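Local coordinates for periplasmic binding protein (Pseudomonas aeruginosa, PDB 2R79) that binds heme in the periplasm of Pseudomonas aeruginosa and probably delivers it to an inner-membrane transporter for uptake, at residues A[34-37]-A[38-41]; A[253-256]-A[257-261]; A[111-114]-A[115-118]. All blocks are in the same frame, centred on the assembly; numbering follows the deposited sequence.

Interaction 1. Residues A[34-37]-A[38-41]; sequences HPQA and LKQL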
ATOM      1  N   HIS A  34      -5.499  13.453  16.311  1.00 24.53           N
ATOM      2  CA  HIS A  34      -5.894  14.191  15.125  1.00 25.14           C
ATOM      3  C   HIS A  34      -5.630  15.670  15.303  1.00 25.75           C
ATOM      4  O   HIS A  34      -6.029  16.257  16.300  1.00 26.94           O
ATOM      5  CB  HIS A  34      -7.377  13.961  14.820  1.00 25.04           C
ATOM      6  CG  HIS A  34      -7.721  12.527  14.573  1.00 23.39           C
ATOM      7  ND1 HIS A  34      -7.919  11.623  15.594  1.00 24.64           N
ATOM      8  CD2 HIS A  34      -7.814  11.820  13.420  1.00 23.94           C
ATOM      9  CE1 HIS A  34      -8.117  10.421  15.082  1.00 26.11           C
ATOM     10  NE2 HIS A  34      -8.057  10.513  13.764  1.00 24.17           N
ATOM     11  N   PRO A  35      -4.935  16.289  14.340  1.00 26.76           N
ATOM     12  CA  PRO A  35      -4.428  15.607  13.150  1.00 28.29           C
ATOM     13  C   PRO A  35      -3.323  14.595  13.448  1.00 28.88           C
ATOM     14  O   PRO A  35      -2.748  14.568  14.535  1.00 27.87           O
ATOM     15  CB  PRO A  35      -3.946  16.762  12.268  1.00 28.68           C
ATOM     16  CG  PRO A  35      -3.520  17.786  13.273  1.00 28.27           C
ATOM     17  CD  PRO A  35      -4.659  17.734  14.265  1.00 27.32           C
ATOM     18  N   GLN A  36      -3.044  13.762  12.456  1.00 31.20           N
ATOM     19  CA  GLN A  36      -2.034  12.720  12.537  1.00 34.52           C
ATOM     20  C   GLN A  36      -0.698  13.186  13.148  1.00 33.77           C
ATOM     21  O   GLN A  36      -0.081  12.457  13.926  1.00 34.41           O
ATOM     22  CB  GLN A  36      -1.822  12.168  11.130  1.00 38.41           C
ATOM     23  CG  GLN A  36      -0.960  10.940  11.021  1.00 45.51           C
ATOM     24  CD  GLN A  36      -0.779  10.521   9.573  1.00 49.93           C
ATOM     25  OE1 GLN A  36      -1.746  10.167   8.893  1.00 52.44           O
ATOM     26  NE2 GLN A  36       0.459  10.575   9.089  1.00 50.61           N
ATOM     27  N   ALA A  37      -0.268  14.398  12.810  1.00 31.43           N
ATOM     28  CA  ALA A  37       0.993  14.937  13.318  1.00 31.90           C
ATOM     29  C   ALA A  37       1.088  14.990  14.842  1.00 31.21           C
ATOM     30  O   ALA A  37       2.177  14.885  15.405  1.00 32.10           O
ATOM     31  CB  ALA A  37       1.234  16.325  12.738  1.00 32.19           C
ATOM     32  N   LEU A  38      -0.045  15.163  15.510  1.00 29.72           N
ATOM     33  CA  LEU A  38      -0.063  15.225  16.968  1.00 29.54           C
ATOM     34  C   LEU A  38       0.471  13.943  17.620  1.00 29.42           C
ATOM     35  O   LEU A  38       0.893  13.952  18.780  1.00 28.28           O
ATOM     36  CB  LEU A  38      -1.489  15.511  17.452  1.00 28.93           C
ATOM     37  CG  LEU A  38      -1.840  16.950  17.853  1.00 29.47           C
ATOM     38  CD1 LEU A  38      -1.145  17.960  16.959  1.00 24.86           C
ATOM     39  CD2 LEU A  38      -3.356  17.118  17.804  1.00 28.57           C
ATOM     40  N   LYS A  39       0.461  12.844  16.875  1.00 29.41           N
ATOM     41  CA  LYS A  39       0.950  11.575  17.405  1.00 32.24           C
ATOM     42  C   LYS A  39       2.478  11.577  17.494  1.00 33.16           C
ATOM     43  O   LYS A  39       3.065  10.766  18.211  1.00 33.79           O
ATOM     44  CB  LYS A  39       0.487  10.417  16.516  1.00 33.37           C
ATOM     45  CG  LYS A  39      -1.008  10.425  16.255  1.00 37.54           C
ATOM     46  CD  LYS A  39      -1.415   9.471  15.144  1.00 38.24           C
ATOM     47  CE  LYS A  39      -1.563   8.051  15.646  1.00 40.72           C
ATOM     48  NZ  LYS A  39      -2.196   7.190  14.607  1.00 40.56           N
ATOM     49  N   GLN A  40       3.117  12.495  16.774  1.00 32.26           N
ATOM     50  CA  GLN A  40       4.570  12.580  16.783  1.00 33.09           C
ATOM     51  C   GLN A  40       5.112  13.568  17.820  1.00 32.80           C
ATOM     52  O   GLN A  40       6.319  13.799  17.895  1.00 32.18           O
ATOM     53  CB  GLN A  40       5.080  12.932  15.379  1.00 33.51           C
ATOM     54  CG  GLN A  40       4.645  11.910  14.332  1.00 35.96           C
ATOM     55  CD  GLN A  40       5.067  12.270  12.922  1.00 36.65           C
ATOM     56  OE1 GLN A  40       6.210  12.046  12.523  1.00 37.40           O
ATOM     57  NE2 GLN A  40       4.139  12.838  12.157  1.00 37.02           N
ATOM     58  N   LEU A  41       4.225  14.152  18.619  1.00 30.55           N
ATOM     59  CA  LEU A  41       4.661  15.084  19.653  1.00 30.15           C
ATOM     60  C   LEU A  41       4.905  14.311  20.943  1.00 29.22           C
ATOM     61  O   LEU A  41       4.441  13.186  21.092  1.00 28.87           O
ATOM     62  CB  LEU A  41       3.597  16.159  19.908  1.00 28.72           C
ATOM     63  CG  LEU A  41       3.390  17.265  18.874  1.00 30.28           C
ATOM     64  CD1 LEU A  41       2.250  18.143  19.329  1.00 30.73           C
ATOM     65  CD2 LEU A  41       4.659  18.094  18.709  1.00 30.75           C
TER
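A short 3-10 helix, formed by residues 36-40 in the loop between strand 25-28 and helix 52-56, brings Pro35 and Gln36 against Leu38 and Lys39. Three consecutive i to i+3 backbone bonds define it. Leu38 N donates to Pro35 O at 2.9 Å; Lys39 N follows to Gln36 O at 3.0 Å and Gln40 N to Ala37 O at 2.9 Å. In each the donor stands well above the plane of the accepting carbonyl, by 53° at Ala37 O, in keeping with the tight winding of a 3-10 turn.

The peptide bond before Pro35 is cis. On this turn the side chain of Leu38 folds back over the entry to the helix: its CD2 lies 3.8 Å from Pro35 CD, the two side chains meeting at a slant, and the same methyl reaches His34 O at 3.2 Å. The chi1 of Leu38, -100°, lies off a staggered value and, together with chi2, carries CD2 back toward His34 and Pro35.

Lys39 treats the preceding turn differently. With CG beside its own backbone N, its aliphatic part passes alongside the Gln36 carbonyl, CG lying 3.2 Å from Gln36 O. Lys39 CD comes within 4.4 Å of Gln36 CG, and a bend at chi3 (83°) then turns the chain beyond CD. Gln40 instead sends its amide back beside Ala37, with NE2 4.0 Å from Ala37 CA.

Leu38 is buried against Ser13 and Val17 of helix 10-18 and against Leu25, whereas Gln36 and Lys39 are exposed. Gln40 OE1 also makes a weak hydrogen bond to Ser279 OG of a neighbouring subunit. One apolar side facing the fold and a polar side facing outward make this an amphipathic 3-10 turn, entered through a cis-proline.

Interaction 2. Residues A[253-256]-A[257-261]; sequences AALS and AAFYP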
ATOM      1  N   ALA A 253     -22.476  13.137   9.276  1.00 17.06           N
ATOM      2  CA  ALA A 253     -22.872  12.903   7.889  1.00 17.63           C
ATOM      3  C   ALA A 253     -22.800  11.429   7.545  1.00 17.90           C
ATOM      4  O   ALA A 253     -23.667  10.901   6.858  1.00 19.07           O
ATOM      5  CB  ALA A 253     -21.983  13.702   6.935  1.00 19.00           C
ATOM      6  N   ALA A 254     -21.758  10.767   8.023  1.00 18.64           N
ATOM      7  CA  ALA A 254     -21.582   9.350   7.765  1.00 19.85           C
ATOM      8  C   ALA A 254     -22.641   8.543   8.516  1.00 21.07           C
ATOM      9  O   ALA A 254     -23.287   7.672   7.933  1.00 23.81           O
ATOM     10  CB  ALA A 254     -20.182   8.917   8.185  1.00 19.68           C
ATOM     11  N   LEU A 255     -22.828   8.833   9.801  1.00 19.36           N
ATOM     12  CA  LEU A 255     -23.827   8.117  10.594  1.00 20.88           C
ATOM     13  C   LEU A 255     -25.248   8.283  10.066  1.00 20.81           C
ATOM     14  O   LEU A 255     -25.978   7.302   9.920  1.00 21.35           O
ATOM     15  CB  LEU A 255     -23.791   8.570  12.058  1.00 19.59           C
ATOM     16  CG  LEU A 255     -22.735   7.923  12.947  1.00 23.59           C
ATOM     17  CD1 LEU A 255     -22.708   8.621  14.283  1.00 23.86           C
ATOM     18  CD2 LEU A 255     -23.041   6.441  13.121  1.00 21.36           C
ATOM     19  N   SER A 256     -25.644   9.522   9.783  1.00 21.08           N
ATOM     20  CA  SER A 256     -26.997   9.771   9.299  1.00 21.58           C
ATOM     21  C   SER A 256     -27.237   9.082   7.965  1.00 21.65           C
ATOM     22  O   SER A 256     -28.359   8.668   7.674  1.00 23.70           O
ATOM     23  CB  SER A 256     -27.287  11.286   9.210  1.00 21.45           C
ATOM     24  OG  SER A 256     -26.463  11.950   8.268  1.00 24.79           O
ATOM     25  N   ALA A 257     -26.184   8.932   7.162  1.00 20.99           N
ATOM     26  CA  ALA A 257     -26.311   8.249   5.873  1.00 20.59           C
ATOM     27  C   ALA A 257     -26.583   6.762   6.133  1.00 21.17           C
ATOM     28  O   ALA A 257     -27.367   6.125   5.421  1.00 23.19           O
ATOM     29  CB  ALA A 257     -25.040   8.420   5.045  1.00 18.64           C
ATOM     30  N   ALA A 258     -25.937   6.213   7.160  1.00 19.60           N
ATOM     31  CA  ALA A 258     -26.132   4.807   7.528  1.00 18.98           C
ATOM     32  C   ALA A 258     -27.508   4.609   8.182  1.00 20.55           C
ATOM     33  O   ALA A 258     -28.117   3.548   8.045  1.00 18.95           O
ATOM     34  CB  ALA A 258     -25.041   4.361   8.487  1.00 16.46           C
ATOM     35  N   PHE A 259     -27.986   5.637   8.890  1.00 20.02           N
ATOM     36  CA  PHE A 259     -29.282   5.586   9.569  1.00 19.83           C
ATOM     37  C   PHE A 259     -30.474   5.751   8.616  1.00 21.97           C
ATOM     38  O   PHE A 259     -31.565   5.252   8.890  1.00 23.77           O
ATOM     39  CB  PHE A 259     -29.342   6.657  10.666  1.00 17.73           C
ATOM     40  CG  PHE A 259     -28.425   6.389  11.843  1.00 15.62           C
ATOM     41  CD1 PHE A 259     -28.148   7.394  12.763  1.00 15.92           C
ATOM     42  CD2 PHE A 259     -27.855   5.131  12.038  1.00 16.31           C
ATOM     43  CE1 PHE A 259     -27.315   7.157  13.861  1.00 15.49           C
ATOM     44  CE2 PHE A 259     -27.021   4.880  13.132  1.00 15.27           C
ATOM     45  CZ  PHE A 259     -26.752   5.897  14.045  1.00 17.08           C
ATOM     46  N   TYR A 260     -30.264   6.461   7.507  1.00 21.81           N
ATOM     47  CA  TYR A 260     -31.307   6.674   6.499  1.00 19.88           C
ATOM     48  C   TYR A 260     -30.704   6.297   5.155  1.00 20.73           C
ATOM     49  O   TYR A 260     -30.433   7.162   4.327  1.00 19.84           O
ATOM     50  CB  TYR A 260     -31.744   8.139   6.456  1.00 17.08           C
ATOM     51  CG  TYR A 260     -32.352   8.631   7.735  1.00 15.09           C
ATOM     52  CD1 TYR A 260     -31.552   9.106   8.773  1.00 14.51           C
ATOM     53  CD2 TYR A 260     -33.731   8.554   7.943  1.00 15.68           C
ATOM     54  CE1 TYR A 260     -32.111   9.486   9.994  1.00 13.78           C
ATOM     55  CE2 TYR A 260     -34.295   8.930   9.153  1.00 14.51           C
ATOM     56  CZ  TYR A 260     -33.480   9.394  10.173  1.00 15.70           C
ATOM     57  OH  TYR A 260     -34.040   9.780  11.369  1.00 18.97           O
ATOM     58  N   PRO A 261     -30.494   4.996   4.920  1.00 23.35           N
ATOM     59  CA  PRO A 261     -29.908   4.488   3.675  1.00 25.22           C
ATOM     60  C   PRO A 261     -30.641   4.837   2.384  1.00 27.98           C
ATOM     61  O   PRO A 261     -30.052   4.778   1.308  1.00 29.73           O
ATOM     62  CB  PRO A 261     -29.832   2.982   3.920  1.00 22.50           C
ATOM     63  CG  PRO A 261     -30.990   2.728   4.823  1.00 22.43           C
ATOM     64  CD  PRO A 261     -30.925   3.885   5.788  1.00 22.53           C
TER
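The backbone runs as an alpha-helix through Phe259, with i to i+4 bonds from Ala257 N to Ala253 O, Ala258 N to Ala254 O, Phe259 N to Leu255 O (2.8 Å) and Tyr260 N to Ser256 O (2.9 Å); Tyr260 is the first residue to leave helical phi/psi, at -129/72.

Leu255 and Phe259, one turn apart, lie side by side and point the same way, with Leu255 CD2 3.9 Å from Phe259 CZ. The phenyl ring also lies over the Leu255 carbonyl: O sits 3.2 Å above the ring plane, displaced toward the rim. The same oxygen accepts the Phe259 N-H and so meets that residue through both its backbone and one face of its ring. Tyr260 meets the Ser256 carbonyl differently, presenting a ring edge, with CD1 3.4 Å from Ser256 O and the oxygen in the ring plane.

Ser256 OG stands between its backbone N and carbonyl carbon (chi1 64°), a position within hydrogen-bonding distance of both Leu252 O, one turn earlier, and Gln128 OE1, with a single hydroxyl proton to share between them. The Tyr260 hydroxyl is held by hydrogen bonds to Gly172 O and Gln136 NE2.

Around this C-terminal turn of helix 248-259, Ser256 and Tyr260 pack on Trp131 of helix 111-135, Leu255 and Phe259 meet Val167 and Leu168 of helix 163-170, and Ala254 and Leu255 touch Leu275 of strand 275-276.

Interaction 3. Residues A[111-114]-A[115-118]; sequences PQRA and EAAE
Arg113 and Ala117 meet one helical turn apart, the arginine side chain bending round so that its guanidinium ends beside the backbone of the next turn. CG lies opposite the backbone N about the first bond (chi1 175°), and a bend at chi2 (54°) carries the chain forward along the helix toward Ala117. NH1 comes 3.7 Å from Ala117 N and 3.8 Å from Ala117 CB. Ala117 N and Ala116 C both lie at the edge of the guanidinium, near its plane, so the flat group approaches this part of the backbone edge-on. The small methyls of Ala116 and Ala117 border the approach.

Glu115 takes another course. Its CG sits beside its own backbone N and the chain is extended beyond, running along the Pro111 carbonyl; CG is 3.7 Å from Pro111 O, while Glu115 CB is nearer to Gln112 O, at 3.4 Å.

These side chains stand on the first two turns of helix 111-135, the long helix that, in cluster A-type binding proteins of this kind, links the N- and C-terminal lobes. Pro111, the first helical residue, is compatible with this end of a helix because its ring nitrogen has no hydrogen to donate. Four i to i+4 bonds follow in succession, from Glu115 N to Pro111 O (3.1 Å) through to Glu118 N to Ala114 O (3.0 Å).

Glu118 extends its carboxylate outward from the helix, where OE2 forms a long, weak ion pair with Arg122 NH1. The same oxygen is close to Glu98 OE1, a like-charge approach that might raise the pKa of one carboxylate. On another side, Arg113 and Ala117 touch Leu19, and Arg113 also packs on Ser262 of a neighbouring subunit.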
ATOM      1  N   PRO A 111      -9.560  35.725  18.514  1.00 37.52           N
ATOM      2  CA  PRO A 111     -10.985  35.772  18.857  1.00 36.88           C
ATOM      3  C   PRO A 111     -11.926  35.720  17.657  1.00 37.28           C
ATOM      4  O   PRO A 111     -12.980  35.086  17.723  1.00 38.59           O
ATOM      5  CB  PRO A 111     -11.108  37.075  19.647  1.00 37.32           C
ATOM      6  CG  PRO A 111     -10.015  37.928  19.069  1.00 39.08           C
ATOM      7  CD  PRO A 111      -8.875  36.945  18.976  1.00 38.40           C
ATOM      8  N   GLN A 112     -11.553  36.380  16.563  1.00 37.21           N
ATOM      9  CA  GLN A 112     -12.386  36.377  15.364  1.00 37.65           C
ATOM     10  C   GLN A 112     -12.458  34.989  14.745  1.00 36.36           C
ATOM     11  O   GLN A 112     -13.522  34.550  14.325  1.00 36.86           O
ATOM     12  CB  GLN A 112     -11.849  37.347  14.306  1.00 40.24           C
ATOM     13  CG  GLN A 112     -11.827  38.814  14.714  1.00 46.70           C
ATOM     14  CD  GLN A 112     -11.388  39.725  13.571  1.00 50.22           C
ATOM     15  OE1 GLN A 112     -12.150  39.981  12.636  1.00 50.61           O
ATOM     16  NE2 GLN A 112     -10.147  40.203  13.635  1.00 52.09           N
ATOM     17  N   ARG A 113     -11.321  34.307  14.674  1.00 35.88           N
ATOM     18  CA  ARG A 113     -11.278  32.970  14.092  1.00 33.08           C
ATOM     19  C   ARG A 113     -12.129  31.999  14.908  1.00 31.06           C
ATOM     20  O   ARG A 113     -12.773  31.113  14.353  1.00 29.75           O
ATOM     21  CB  ARG A 113      -9.832  32.467  14.019  1.00 34.80           C
ATOM     22  CG  ARG A 113      -9.695  31.023  13.520  1.00 37.39           C
ATOM     23  CD  ARG A 113     -10.401  30.831  12.177  1.00 38.39           C
ATOM     24  NE  ARG A 113     -10.160  29.513  11.591  1.00 39.69           N
ATOM     25  CZ  ARG A 113     -11.101  28.595  11.381  1.00 38.37           C
ATOM     26  NH1 ARG A 113     -12.360  28.840  11.713  1.00 39.01           N
ATOM     27  NH2 ARG A 113     -10.782  27.435  10.822  1.00 38.19           N
ATOM     28  N   ALA A 114     -12.125  32.178  16.224  1.00 29.50           N
ATOM     29  CA  ALA A 114     -12.894  31.328  17.120  1.00 30.71           C
ATOM     30  C   ALA A 114     -14.381  31.533  16.853  1.00 31.86           C
ATOM     31  O   ALA A 114     -15.161  30.580  16.863  1.00 30.62           O
ATOM     32  CB  ALA A 114     -12.562  31.658  18.571  1.00 29.83           C
ATOM     33  N   GLU A 115     -14.763  32.783  16.606  1.00 31.70           N
ATOM     34  CA  GLU A 115     -16.151  33.112  16.315  1.00 33.02           C
ATOM     35  C   GLU A 115     -16.555  32.483  14.991  1.00 31.01           C
ATOM     36  O   GLU A 115     -17.651  31.940  14.864  1.00 29.56           O
ATOM     37  CB  GLU A 115     -16.345  34.632  16.244  1.00 37.74           C
ATOM     38  CG  GLU A 115     -16.651  35.280  17.587  1.00 44.74           C
ATOM     39  CD  GLU A 115     -16.849  36.789  17.481  1.00 51.80           C
ATOM     40  OE1 GLU A 115     -17.620  37.239  16.594  1.00 52.69           O
ATOM     41  OE2 GLU A 115     -16.237  37.525  18.292  1.00 53.22           O
ATOM     42  N   ALA A 116     -15.666  32.558  14.007  1.00 26.76           N
ATOM     43  CA  ALA A 116     -15.943  31.979  12.701  1.00 26.29           C
ATOM     44  C   ALA A 116     -16.083  30.458  12.823  1.00 26.19           C
ATOM     45  O   ALA A 116     -16.876  29.841  12.108  1.00 25.96           O
ATOM     46  CB  ALA A 116     -14.829  32.327  11.728  1.00 23.50           C
ATOM     47  N   ALA A 117     -15.315  29.861  13.733  1.00 24.68           N
ATOM     48  CA  ALA A 117     -15.371  28.417  13.938  1.00 24.86           C
ATOM     49  C   ALA A 117     -16.728  28.028  14.520  1.00 24.74           C
ATOM     50  O   ALA A 117     -17.334  27.043  14.100  1.00 25.66           O
ATOM     51  CB  ALA A 117     -14.255  27.971  14.866  1.00 21.46           C
ATOM     52  N   GLU A 118     -17.198  28.805  15.486  1.00 24.43           N
ATOM     53  CA  GLU A 118     -18.485  28.539  16.102  1.00 26.43           C
ATOM     54  C   GLU A 118     -19.576  28.677  15.041  1.00 26.62           C
ATOM     55  O   GLU A 118     -20.509  27.880  14.971  1.00 26.94           O
ATOM     56  CB  GLU A 118     -18.748  29.538  17.225  1.00 29.12           C
ATOM     57  CG  GLU A 118     -20.069  29.315  17.936  1.00 36.11           C
ATOM     58  CD  GLU A 118     -20.595  30.569  18.612  1.00 38.98           C
ATOM     59  OE1 GLU A 118     -19.824  31.238  19.333  1.00 45.31           O
ATOM     60  OE2 GLU A 118     -21.787  30.882  18.431  1.00 40.51           O
TER

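In the fold
Along the chain interaction 1 comes first, then interaction 3, then interaction 2. The centres of interactions 1 and 2 lie about 28 Å apart, those of interactions 1 and 3 about 23 Å, and those of interactions 2 and 3 about 29 Å; none touches another. Interaction 1 follows strand 25-28, an edge strand of the four-stranded parallel sheet; interaction 3 opens helix 111-135; interaction 2 closes helix 248-259. The last two are connected through helix 111-135, whose later turns pack on interaction 2. This agrees with a two-lobed binding protein bridged by a long helix. All three lie away from the residues that line the heme pocket.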